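Uncharacterized hypothetical protein (Bacteroides uniformis, PDB 4EIU) is of unknown function but pairs a transthyretin-clan DUF3823 N-terminal domain with a second β-sandwich domain. Local coordinates at residues I75-F79 and R236-Y240; F114-F119 and V219-I225; T163-V169 and W184-Y190. All coordinates share one frame; numbering follows the deposited sequence.

Contact 1 of 3, residues I75-F79 and R236-Y240; sequences IDGPF and RRWNY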
loop_
_atom_site.group_PDB
_atom_site.type_symbol
_atom_site.label_atom_id
_atom_site.label_comp_id
_atom_site.label_asym_id
_atom_site.label_seq_id
_atom_site.Cartn_x
_atom_site.Cartn_y
_atom_site.Cartn_z
ATOM N N ILE A 75 6.855 -2.579 9.972
ATOM C CA ILE A 75 5.858 -2.589 8.918
ATOM C C ILE A 75 6.556 -2.571 7.536
ATOM O O ILE A 75 7.672 -2.074 7.416
ATOM C CB ILE A 75 4.832 -1.450 9.057
ATOM C CG1 ILE A 75 5.486 -0.052 8.870
ATOM C CG2 ILE A 75 4.106 -1.588 10.446
ATOM C CD1 ILE A 75 4.526 1.151 8.723
ATOM N N ASP A 76 5.935 -3.211 6.562
ATOM C CA ASP A 76 6.373 -3.201 5.160
ATOM C C ASP A 76 5.136 -2.923 4.287
ATOM O O ASP A 76 4.003 -3.346 4.624
ATOM C CB ASP A 76 6.919 -4.579 4.812
ATOM C CG ASP A 76 8.220 -4.897 5.526
ATOM O OD1 ASP A 76 9.307 -4.622 4.984
ATOM O OD2 ASP A 76 8.166 -5.488 6.616
ATOM N N GLY A 77 5.328 -2.246 3.163
ATOM C CA GLY A 77 4.195 -1.823 2.394
ATOM C C GLY A 77 4.625 -1.135 1.129
ATOM O O GLY A 77 5.781 -1.307 0.735
ATOM N N PRO A 78 3.708 -0.355 0.512
ATOM C CA PRO A 78 3.982 0.446 -0.705
ATOM C C PRO A 78 4.666 1.774 -0.345
ATOM O O PRO A 78 4.155 2.845 -0.602
ATOM C CB PRO A 78 2.581 0.638 -1.295
ATOM C CG PRO A 78 1.717 0.785 -0.070
ATOM C CD PRO A 78 2.285 -0.247 0.885
ATOM N N PHE A 79 5.834 1.622 0.256
ATOM C CA PHE A 79 6.640 2.708 0.776
ATOM C C PHE A 79 8.099 2.261 0.937
ATOM O O PHE A 79 8.414 1.073 1.043
ATOM C CB PHE A 79 6.051 3.307 2.070
ATOM C CG PHE A 79 5.731 2.293 3.151
ATOM C CD1 PHE A 79 6.725 1.761 3.938
ATOM C CD2 PHE A 79 4.396 1.921 3.393
ATOM C CE1 PHE A 79 6.397 0.880 4.981
ATOM C CE2 PHE A 79 4.064 1.017 4.408
ATOM C CZ PHE A 79 5.073 0.501 5.182
ATOM N N ARG A 236 5.139 -6.601 -5.532
ATOM C CA ARG A 236 5.150 -5.178 -5.826
ATOM C C ARG A 236 3.799 -4.596 -5.434
ATOM O O ARG A 236 2.784 -4.880 -6.048
ATOM C CB ARG A 236 5.485 -4.931 -7.294
ATOM C CG ARG A 236 6.797 -5.584 -7.709
ATOM C CD ARG A 236 7.235 -5.199 -9.121
ATOM N NE ARG A 236 6.317 -5.690 -10.169
ATOM C CZ ARG A 236 5.408 -4.949 -10.824
ATOM N NH1 ARG A 236 5.204 -3.649 -10.589
ATOM N NH2 ARG A 236 4.656 -5.530 -11.726
ATOM N N ARG A 237 3.807 -3.798 -4.373
ATOM C CA ARG A 237 2.580 -3.391 -3.693
ATOM C C ARG A 237 2.041 -2.078 -4.268
ATOM O O ARG A 237 2.804 -1.152 -4.547
ATOM C CB ARG A 237 2.823 -3.226 -2.216
ATOM C CG ARG A 237 3.400 -4.469 -1.534
ATOM C CD ARG A 237 3.567 -4.336 0.003
ATOM N NE ARG A 237 4.253 -5.550 0.384
ATOM C CZ ARG A 237 3.734 -6.615 0.919
ATOM N NH1 ARG A 237 2.473 -6.622 1.390
ATOM N NH2 ARG A 237 4.519 -7.684 1.003
ATOM N N TRP A 238 0.727 -2.043 -4.477
ATOM C CA TRP A 238 0.012 -0.820 -4.875
ATOM C C TRP A 238 -0.159 0.209 -3.813
ATOM O O TRP A 238 -0.484 -0.082 -2.631
ATOM C CB TRP A 238 -1.370 -1.169 -5.442
ATOM C CG TRP A 238 -1.359 -1.907 -6.750
ATOM C CD1 TRP A 238 -1.023 -1.425 -8.013
ATOM C CD2 TRP A 238 -1.695 -3.310 -6.968
ATOM N NE1 TRP A 238 -1.160 -2.397 -8.958
ATOM C CE2 TRP A 238 -1.568 -3.543 -8.403
ATOM C CE3 TRP A 238 -2.163 -4.342 -6.150
ATOM C CZ2 TRP A 238 -1.821 -4.773 -8.965
ATOM C CZ3 TRP A 238 -2.406 -5.589 -6.733
ATOM C CH2 TRP A 238 -2.229 -5.795 -8.097
ATOM N N ASN A 239 -0.034 1.459 -4.259
ATOM C CA ASN A 239 -0.687 2.590 -3.595
ATOM C C ASN A 239 -2.102 2.786 -4.132
ATOM O O ASN A 239 -2.384 2.465 -5.283
ATOM C CB ASN A 239 0.120 3.874 -3.732
ATOM C CG ASN A 239 1.452 3.783 -2.995
ATOM O OD1 ASN A 239 2.491 3.670 -3.633
ATOM N ND2 ASN A 239 1.415 3.802 -1.671
ATOM N N TYR A 240 -2.982 3.284 -3.262
ATOM C CA TYR A 240 -4.406 3.271 -3.506
ATOM C C TYR A 240 -5.047 4.623 -3.294
ATOM O O TYR A 240 -4.638 5.377 -2.411
ATOM C CB TYR A 240 -5.099 2.310 -2.516
ATOM C CG TYR A 240 -5.076 0.825 -2.855
ATOM C CD1 TYR A 240 -6.111 0.254 -3.579
ATOM C CD2 TYR A 240 -4.078 -0.018 -2.367
ATOM C CE1 TYR A 240 -6.129 -1.101 -3.863
ATOM C CE2 TYR A 240 -4.085 -1.364 -2.668
ATOM C CZ TYR A 240 -5.159 -1.905 -3.379
ATOM O OH TYR A 240 -5.184 -3.268 -3.648
#
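P78 forms the centre of an inverse gamma turn and meets R237, W238 and N239 at the junction between the N-terminal DUF3823 domain and the C-terminal β-sandwich. The turn's own bond, F79 N to G77 O, is weak.

One hydrogen bond crosses the contact. N239 ND2 donates to P78 O at 3.1 Å (N-H...O angle 155°). The donor lies in the carbonyl plane, on a lone pair, and P78 O lies close to the amide plane of N239. P78 O also takes the backbone N-H of F114. N239 CG stands anti to its carbonyl carbon (chi1 -66°), which brings the amide to the turn. The other end of this amide, OD1, accepts from L115 N. Both ends hold the amide's rotation.

The remaining contacts are van der Waals. The pyrrolidine ring of P78 lies against the carbonyl of W238 and the amide of N239, with CB 3.4 Å from W238 O. The same CB faces R237 CB at 4.0 Å. The R237 chain runs extended from CG to NE and passes G77. Its guanidinium is held by backbone carbonyls: NE by T229 O, NH1 by G33 O and S31 O. The CB of W238 points away from the turn, and NE1 donates to D164 OD2.

G77 N lies 3.4 Å above the plane of the F79 ring, toward its rim, and G77 CA rests 3.5 Å from R237 CD.

Contact 2 of 3, residues F114-F119 and V219-I225; sequences FLNVEF and VRAAARI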
loop_
_atom_site.group_PDB
_atom_site.type_symbol
_atom_site.label_atom_id
_atom_site.label_comp_id
_atom_site.label_asym_id
_atom_site.label_seq_id
_atom_site.Cartn_x
_atom_site.Cartn_y
_atom_site.Cartn_z
ATOM N N PHE A 114 5.436 5.239 -2.293
ATOM C CA PHE A 114 6.032 5.382 -3.597
ATOM C C PHE A 114 5.224 6.331 -4.491
ATOM O O PHE A 114 5.794 7.120 -5.236
ATOM C CB PHE A 114 6.099 4.028 -4.299
ATOM C CG PHE A 114 6.873 2.980 -3.567
ATOM C CD1 PHE A 114 8.063 3.284 -2.946
ATOM C CD2 PHE A 114 6.434 1.674 -3.541
ATOM C CE1 PHE A 114 8.795 2.303 -2.295
ATOM C CE2 PHE A 114 7.161 0.691 -2.886
ATOM C CZ PHE A 114 8.367 1.007 -2.290
ATOM N N LEU A 115 3.904 6.219 -4.415
ATOM C CA LEU A 115 2.937 6.932 -5.287
ATOM C C LEU A 115 1.735 7.427 -4.494
ATOM O O LEU A 115 1.339 6.817 -3.500
ATOM C CB LEU A 115 2.440 5.999 -6.404
ATOM C CG LEU A 115 3.482 5.373 -7.365
ATOM C CD1 LEU A 115 2.848 4.351 -8.333
ATOM C CD2 LEU A 115 4.201 6.454 -8.197
ATOM N N ASN A 116 1.186 8.548 -4.936
ATOM C CA ASN A 116 -0.106 9.012 -4.526
ATOM C C ASN A 116 -1.054 8.823 -5.686
ATOM O O ASN A 116 -0.722 9.152 -6.837
ATOM C CB ASN A 116 -0.030 10.480 -4.133
ATOM C CG ASN A 116 0.793 10.704 -2.890
ATOM O OD1 ASN A 116 0.788 9.889 -1.974
ATOM N ND2 ASN A 116 1.469 11.831 -2.831
ATOM N N VAL A 117 -2.229 8.305 -5.389
ATOM C CA VAL A 117 -3.199 7.948 -6.423
ATOM C C VAL A 117 -4.554 8.481 -6.022
ATOM O O VAL A 117 -5.023 8.185 -4.932
ATOM C CB VAL A 117 -3.314 6.417 -6.587
ATOM C CG1 VAL A 117 -4.294 6.072 -7.725
ATOM C CG2 VAL A 117 -1.938 5.770 -6.770
ATOM N N GLU A 118 -5.188 9.253 -6.902
ATOM C CA GLU A 118 -6.489 9.838 -6.584
ATOM C C GLU A 118 -7.389 9.827 -7.800
ATOM O O GLU A 118 -6.916 9.806 -8.944
ATOM C CB GLU A 118 -6.313 11.281 -6.105
ATOM C CG GLU A 118 -5.688 12.189 -7.171
ATOM C CD GLU A 118 -5.157 13.499 -6.625
ATOM O OE1 GLU A 118 -5.907 14.177 -5.881
ATOM O OE2 GLU A 118 -4.001 13.864 -6.973
ATOM N N PHE A 119 -8.690 9.851 -7.546
ATOM C CA PHE A 119 -9.666 10.171 -8.601
ATOM C C PHE A 119 -9.727 11.678 -8.806
ATOM O O PHE A 119 -9.524 12.440 -7.866
ATOM C CB PHE A 119 -11.038 9.655 -8.223
ATOM C CG PHE A 119 -11.163 8.164 -8.289
ATOM C CD1 PHE A 119 -11.045 7.498 -9.514
ATOM C CD2 PHE A 119 -11.418 7.422 -7.141
ATOM C CE1 PHE A 119 -11.191 6.121 -9.592
ATOM C CE2 PHE A 119 -11.554 6.044 -7.207
ATOM C CZ PHE A 119 -11.444 5.387 -8.431
ATOM N N VAL A 219 -15.719 1.515 -6.597
ATOM C CA VAL A 219 -14.557 1.584 -7.501
ATOM C C VAL A 219 -13.365 2.237 -6.814
ATOM O O VAL A 219 -13.519 3.054 -5.902
ATOM C CB VAL A 219 -14.866 2.361 -8.805
ATOM C CG1 VAL A 219 -16.106 1.809 -9.483
ATOM C CG2 VAL A 219 -15.013 3.849 -8.526
ATOM N N ARG A 220 -12.167 1.879 -7.253
ATOM C CA ARG A 220 -10.965 2.375 -6.608
ATOM C C ARG A 220 -9.773 2.271 -7.558
ATOM O O ARG A 220 -9.667 1.300 -8.309
ATOM C CB ARG A 220 -10.688 1.545 -5.377
ATOM C CG ARG A 220 -9.833 2.211 -4.325
ATOM C CD ARG A 220 -9.762 1.304 -3.112
ATOM N NE ARG A 220 -8.905 1.842 -2.067
ATOM C CZ ARG A 220 -8.406 1.139 -1.047
ATOM N NH1 ARG A 220 -8.658 -0.156 -0.904
ATOM N NH2 ARG A 220 -7.608 1.740 -0.160
ATOM N N ALA A 221 -8.889 3.262 -7.497
ATOM C CA ALA A 221 -7.683 3.283 -8.332
ATOM C C ALA A 221 -6.500 2.849 -7.527
ATOM O O ALA A 221 -6.468 2.998 -6.294
ATOM C CB ALA A 221 -7.460 4.659 -8.943
ATOM N N ALA A 222 -5.538 2.242 -8.220
ATOM C CA ALA A 222 -4.306 1.832 -7.621
ATOM C C ALA A 222 -3.208 1.929 -8.656
ATOM O O ALA A 222 -3.485 1.832 -9.846
ATOM C CB ALA A 222 -4.401 0.411 -7.060
ATOM N N ALA A 223 -1.976 2.159 -8.190
ATOM C CA ALA A 223 -0.788 2.196 -9.080
ATOM C C ALA A 223 0.443 1.723 -8.294
ATOM O O ALA A 223 0.488 1.778 -7.040
ATOM C CB ALA A 223 -0.582 3.558 -9.667
ATOM N N ARG A 224 1.385 1.137 -9.016
ATOM C CA ARG A 224 2.597 0.668 -8.374
ATOM C C ARG A 224 3.812 0.873 -9.255
ATOM O O ARG A 224 3.693 1.156 -10.462
ATOM C CB ARG A 224 2.444 -0.790 -7.998
ATOM C CG ARG A 224 2.244 -1.715 -9.183
ATOM C CD ARG A 224 2.202 -3.147 -8.740
ATOM N NE ARG A 224 1.792 -4.006 -9.837
ATOM C CZ ARG A 224 1.694 -5.323 -9.768
ATOM N NH1 ARG A 224 1.935 -5.964 -8.642
ATOM N NH2 ARG A 224 1.315 -6.005 -10.847
ATOM N N ILE A 225 4.967 0.732 -8.628
ATOM C CA ILE A 225 6.256 0.823 -9.276
ATOM C C ILE A 225 6.903 -0.547 -9.419
ATOM O O ILE A 225 6.421 -1.522 -8.867
ATOM C CB ILE A 225 7.219 1.836 -8.572
ATOM C CG1 ILE A 225 7.559 1.431 -7.131
ATOM C CG2 ILE A 225 6.595 3.218 -8.606
ATOM C CD1 ILE A 225 8.784 2.144 -6.519
#
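A222, whose N lies 4.1 Å from V117 CG1, probably accepts the N-H of Q166 on strand 162-170 through its O. No hydrogen bond joins the two segments. This is the face-to-face packing of the two sheets of a β-sandwich. The strands are near-antiparallel, with axes 6.6 Å apart at closest, and side chains fill the gap between them. I225 CD1 sits over one face of the F114 ring in a CH-pi contact, 3.8 Å from the centroid. I225 CG1 lies between its backbone N and carbonyl carbon (chi1 63°), and this carries CD1 to the ring. I225 CG2 meets L115 CD1 at 3.9 Å. A smaller alanine here would probably leave the F114 face without its methyl partner and open a gap beside L115. V117 straddles two alanines: CG1 touches A221 CB at 3.7 Å and CG2 touches A223 CB at 3.9 Å. F119 comes edge first, with CZ 3.6 Å from R220 CA. The strand 115-126 belongs to the three-stranded sheet with 129-138 and 202-206. The strand 216-225 lies in the opposing sheet, between 162-170 and 239-247.

Contact 3 of 3, residues T163-V169 and W184-Y190; sequences TDIQFFV and WSSSINY
Q166 and S187 face each other across an antiparallel non-hydrogen-bonded pair, part of an edge-strand pairing. The Q166 chain bends at chi2 (-64°) and folds its amide over S187, with OE1 3.1 Å from S187 CB. Q166 NE2 donates to D164 OD2 at 2.7 Å, from above the carboxylate plane. Two waters extend this polar face. One links Q166 NE2, S187 OG and N189 OD1. The other donates to Q166 OE1 and S186 O. D164 OD1 also forms a salt bridge with R224 NE.

The opposite face carries I165, F167, S186 and I188. S186 OG lies in the plane of the F167 ring, at its edge, 3.7 Å from F167 CD2, and bonds Q206 O. The I165 and Y190 side chains cross obliquely, with I165 CD1 3.8 Å from Y190 OH. The Y190 ring turns its edge to D164 CA.

At the far end V169 N donates to S185 OG at 3.0 Å, almost straight at 177°. The same hydroxyl bonds D181 O. Beside it, V169 and W184 cross at about a right angle, with V169 CG1 3.8 Å from W184 CB.

Paired backbone bonds join I165 with I188 and F167 with S186, and Y190 N donates to T163 O. Strand 186-189 is an outermost strand of the four-stranded sheet within this chain. Strand 162-170 lies between it and 216-225. I165 and F167 pack onto strand 129-138 of the facing sheet.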
loop_
_atom_site.group_PDB
_atom_site.type_symbol
_atom_site.label_atom_id
_atom_site.label_comp_id
_atom_site.label_asym_id
_atom_site.label_seq_id
_atom_site.Cartn_x
_atom_site.Cartn_y
_atom_site.Cartn_z
ATOM N N THR A 163 4.429 0.862 -13.376
ATOM C CA THR A 163 4.203 -0.311 -14.242
ATOM C C THR A 163 2.748 -0.456 -14.655
ATOM O O THR A 163 2.460 -1.056 -15.687
ATOM C CB THR A 163 4.697 -1.625 -13.559
ATOM O OG1 THR A 163 3.973 -1.862 -12.331
ATOM C CG2 THR A 163 6.222 -1.534 -13.221
ATOM N N ASP A 164 1.816 0.061 -13.855
ATOM C CA ASP A 164 0.395 -0.132 -14.145
ATOM C C ASP A 164 -0.511 0.741 -13.304
ATOM O O ASP A 164 -0.094 1.202 -12.250
ATOM C CB ASP A 164 -0.023 -1.614 -13.983
ATOM C CG ASP A 164 0.238 -2.171 -12.586
ATOM O OD1 ASP A 164 1.363 -2.632 -12.347
ATOM O OD2 ASP A 164 -0.704 -2.195 -11.761
ATOM N N ILE A 165 -1.732 0.971 -13.809
ATOM C CA ILE A 165 -2.843 1.502 -13.040
ATOM C C ILE A 165 -3.940 0.449 -13.019
ATOM O O ILE A 165 -4.225 -0.180 -14.036
ATOM C CB ILE A 165 -3.449 2.780 -13.648
ATOM C CG1 ILE A 165 -2.489 3.960 -13.467
ATOM C CG2 ILE A 165 -4.813 3.092 -12.999
ATOM C CD1 ILE A 165 -2.839 5.184 -14.301
ATOM N N GLN A 166 -4.572 0.273 -11.866
ATOM C CA GLN A 166 -5.707 -0.649 -11.752
ATOM C C GLN A 166 -6.934 0.165 -11.455
ATOM O O GLN A 166 -6.848 1.147 -10.705
ATOM C CB GLN A 166 -5.490 -1.634 -10.597
ATOM C CG GLN A 166 -4.197 -2.429 -10.690
ATOM C CD GLN A 166 -4.173 -3.336 -11.888
ATOM O OE1 GLN A 166 -5.163 -4.022 -12.165
ATOM N NE2 GLN A 166 -3.045 -3.358 -12.613
ATOM N N PHE A 167 -8.062 -0.259 -12.033
ATOM C CA PHE A 167 -9.373 0.249 -11.702
ATOM C C PHE A 167 -10.156 -0.943 -11.150
ATOM O O PHE A 167 -10.686 -1.760 -11.899
ATOM C CB PHE A 167 -9.991 0.862 -12.953
ATOM C CG PHE A 167 -11.292 1.566 -12.740
ATOM C CD1 PHE A 167 -11.452 2.506 -11.744
ATOM C CD2 PHE A 167 -12.355 1.336 -13.611
ATOM C CE1 PHE A 167 -12.650 3.181 -11.596
ATOM C CE2 PHE A 167 -13.550 2.006 -13.463
ATOM C CZ PHE A 167 -13.702 2.922 -12.444
ATOM N N PHE A 168 -10.124 -1.080 -9.820
ATOM C CA PHE A 168 -10.781 -2.172 -9.134
ATOM C C PHE A 168 -12.261 -1.835 -8.995
ATOM O O PHE A 168 -12.629 -0.724 -8.621
ATOM C CB PHE A 168 -10.168 -2.426 -7.756
ATOM C CG PHE A 168 -8.753 -2.951 -7.792
ATOM C CD1 PHE A 168 -8.455 -4.163 -8.408
ATOM C CD2 PHE A 168 -7.722 -2.261 -7.156
ATOM C CE1 PHE A 168 -7.151 -4.657 -8.413
ATOM C CE2 PHE A 168 -6.417 -2.743 -7.165
ATOM C CZ PHE A 168 -6.132 -3.948 -7.774
ATOM N N VAL A 169 -13.106 -2.802 -9.329
ATOM C CA VAL A 169 -14.550 -2.657 -9.176
ATOM C C VAL A 169 -15.061 -3.849 -8.380
ATOM O O VAL A 169 -14.666 -4.994 -8.632
ATOM C CB VAL A 169 -15.225 -2.564 -10.558
ATOM C CG1 VAL A 169 -16.742 -2.515 -10.435
ATOM C CG2 VAL A 169 -14.703 -1.344 -11.310
ATOM N N TRP A 184 -15.410 -6.801 -14.074
ATOM C CA TRP A 184 -15.487 -5.359 -14.304
ATOM C C TRP A 184 -14.220 -4.612 -13.974
ATOM O O TRP A 184 -14.006 -3.512 -14.483
ATOM C CB TRP A 184 -16.643 -4.780 -13.494
ATOM C CG TRP A 184 -17.951 -5.499 -13.727
ATOM C CD1 TRP A 184 -18.575 -5.751 -14.943
ATOM C CD2 TRP A 184 -18.849 -6.068 -12.704
ATOM N NE1 TRP A 184 -19.760 -6.429 -14.754
ATOM C CE2 TRP A 184 -19.982 -6.649 -13.432
ATOM C CE3 TRP A 184 -18.821 -6.157 -11.311
ATOM C CZ2 TRP A 184 -21.037 -7.280 -12.777
ATOM C CZ3 TRP A 184 -19.888 -6.787 -10.657
ATOM C CH2 TRP A 184 -20.972 -7.339 -11.378
ATOM N N SER A 185 -13.391 -5.179 -13.116
ATOM C CA SER A 185 -12.089 -4.575 -12.819
ATOM C C SER A 185 -11.264 -4.472 -14.119
ATOM O O SER A 185 -11.417 -5.292 -15.040
ATOM C CB SER A 185 -11.350 -5.377 -11.748
ATOM O OG SER A 185 -12.055 -5.313 -10.513
ATOM N N SER A 186 -10.439 -3.434 -14.209
ATOM C CA SER A 186 -9.657 -3.191 -15.399
ATOM C C SER A 186 -8.281 -2.706 -15.023
ATOM O O SER A 186 -7.977 -2.491 -13.844
ATOM C CB SER A 186 -10.352 -2.186 -16.325
ATOM O OG SER A 186 -10.330 -0.856 -15.819
ATOM N N SER A 187 -7.437 -2.549 -16.032
ATOM C CA SER A 187 -6.118 -2.017 -15.798
ATOM C C SER A 187 -5.469 -1.462 -17.059
ATOM O O SER A 187 -5.968 -1.679 -18.171
ATOM C CB SER A 187 -5.256 -3.083 -15.109
ATOM O OG SER A 187 -4.991 -4.178 -15.946
ATOM N N ILE A 188 -4.419 -0.664 -16.878
ATOM C CA ILE A 188 -3.563 -0.242 -17.975
ATOM C C ILE A 188 -2.153 -0.573 -17.540
ATOM O O ILE A 188 -1.766 -0.208 -16.426
ATOM C CB ILE A 188 -3.632 1.271 -18.272
ATOM C CG1 ILE A 188 -5.082 1.744 -18.482
ATOM C CG2 ILE A 188 -2.830 1.580 -19.534
ATOM C CD1 ILE A 188 -5.255 3.245 -18.346
ATOM N N ASN A 189 -1.408 -1.275 -18.391
ATOM C CA ASN A 189 -0.005 -1.593 -18.160
ATOM C C ASN A 189 0.873 -0.650 -18.956
ATOM O O ASN A 189 0.515 -0.284 -20.049
ATOM C CB ASN A 189 0.311 -3.012 -18.626
ATOM C CG ASN A 189 -0.485 -4.051 -17.892
ATOM O OD1 ASN A 189 -0.521 -4.051 -16.699
ATOM N ND2 ASN A 189 -1.146 -4.941 -18.623
ATOM N N TYR A 190 2.028 -0.272 -18.400
ATOM C CA TYR A 190 2.966 0.653 -19.052
ATOM C C TYR A 190 4.328 -0.021 -19.167
ATOM O O TYR A 190 4.837 -0.564 -18.196
ATOM C CB TYR A 190 3.080 1.944 -18.231
ATOM C CG TYR A 190 1.766 2.673 -18.151
ATOM C CD1 TYR A 190 1.331 3.478 -19.203
ATOM C CD2 TYR A 190 0.927 2.515 -17.071
ATOM C CE1 TYR A 190 0.099 4.129 -19.161
ATOM C CE2 TYR A 190 -0.299 3.169 -17.016
ATOM C CZ TYR A 190 -0.701 3.977 -18.042
ATOM O OH TYR A 190 -1.911 4.601 -17.935
HETATM O O HOH W 1 -2.215 -4.981 -14.936
HETATM O O HOH W 2 -7.959 -4.439 -11.823
#

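In the fold
The three contacts run from the domain junction to a sheet margin. Contact 1 is buried near the centre of the chain and joins two domains through one hydrogen bond from a side-chain amide and backbone packing. Contact 2 is also buried, but it is apolar and holds the two sheets of the C-terminal sandwich together. Contact 3 is partly buried, lies within one sheet, and relies on backbone bonds and waters. All three reach the four-stranded sheet, in the order 186-189, 162-170, 216-225, 239-247. The three- and four-stranded sheets are arranged as in fibronectin type III domains. R236 NH1 bonds T163 OG1, tying contact 1 to contact 3.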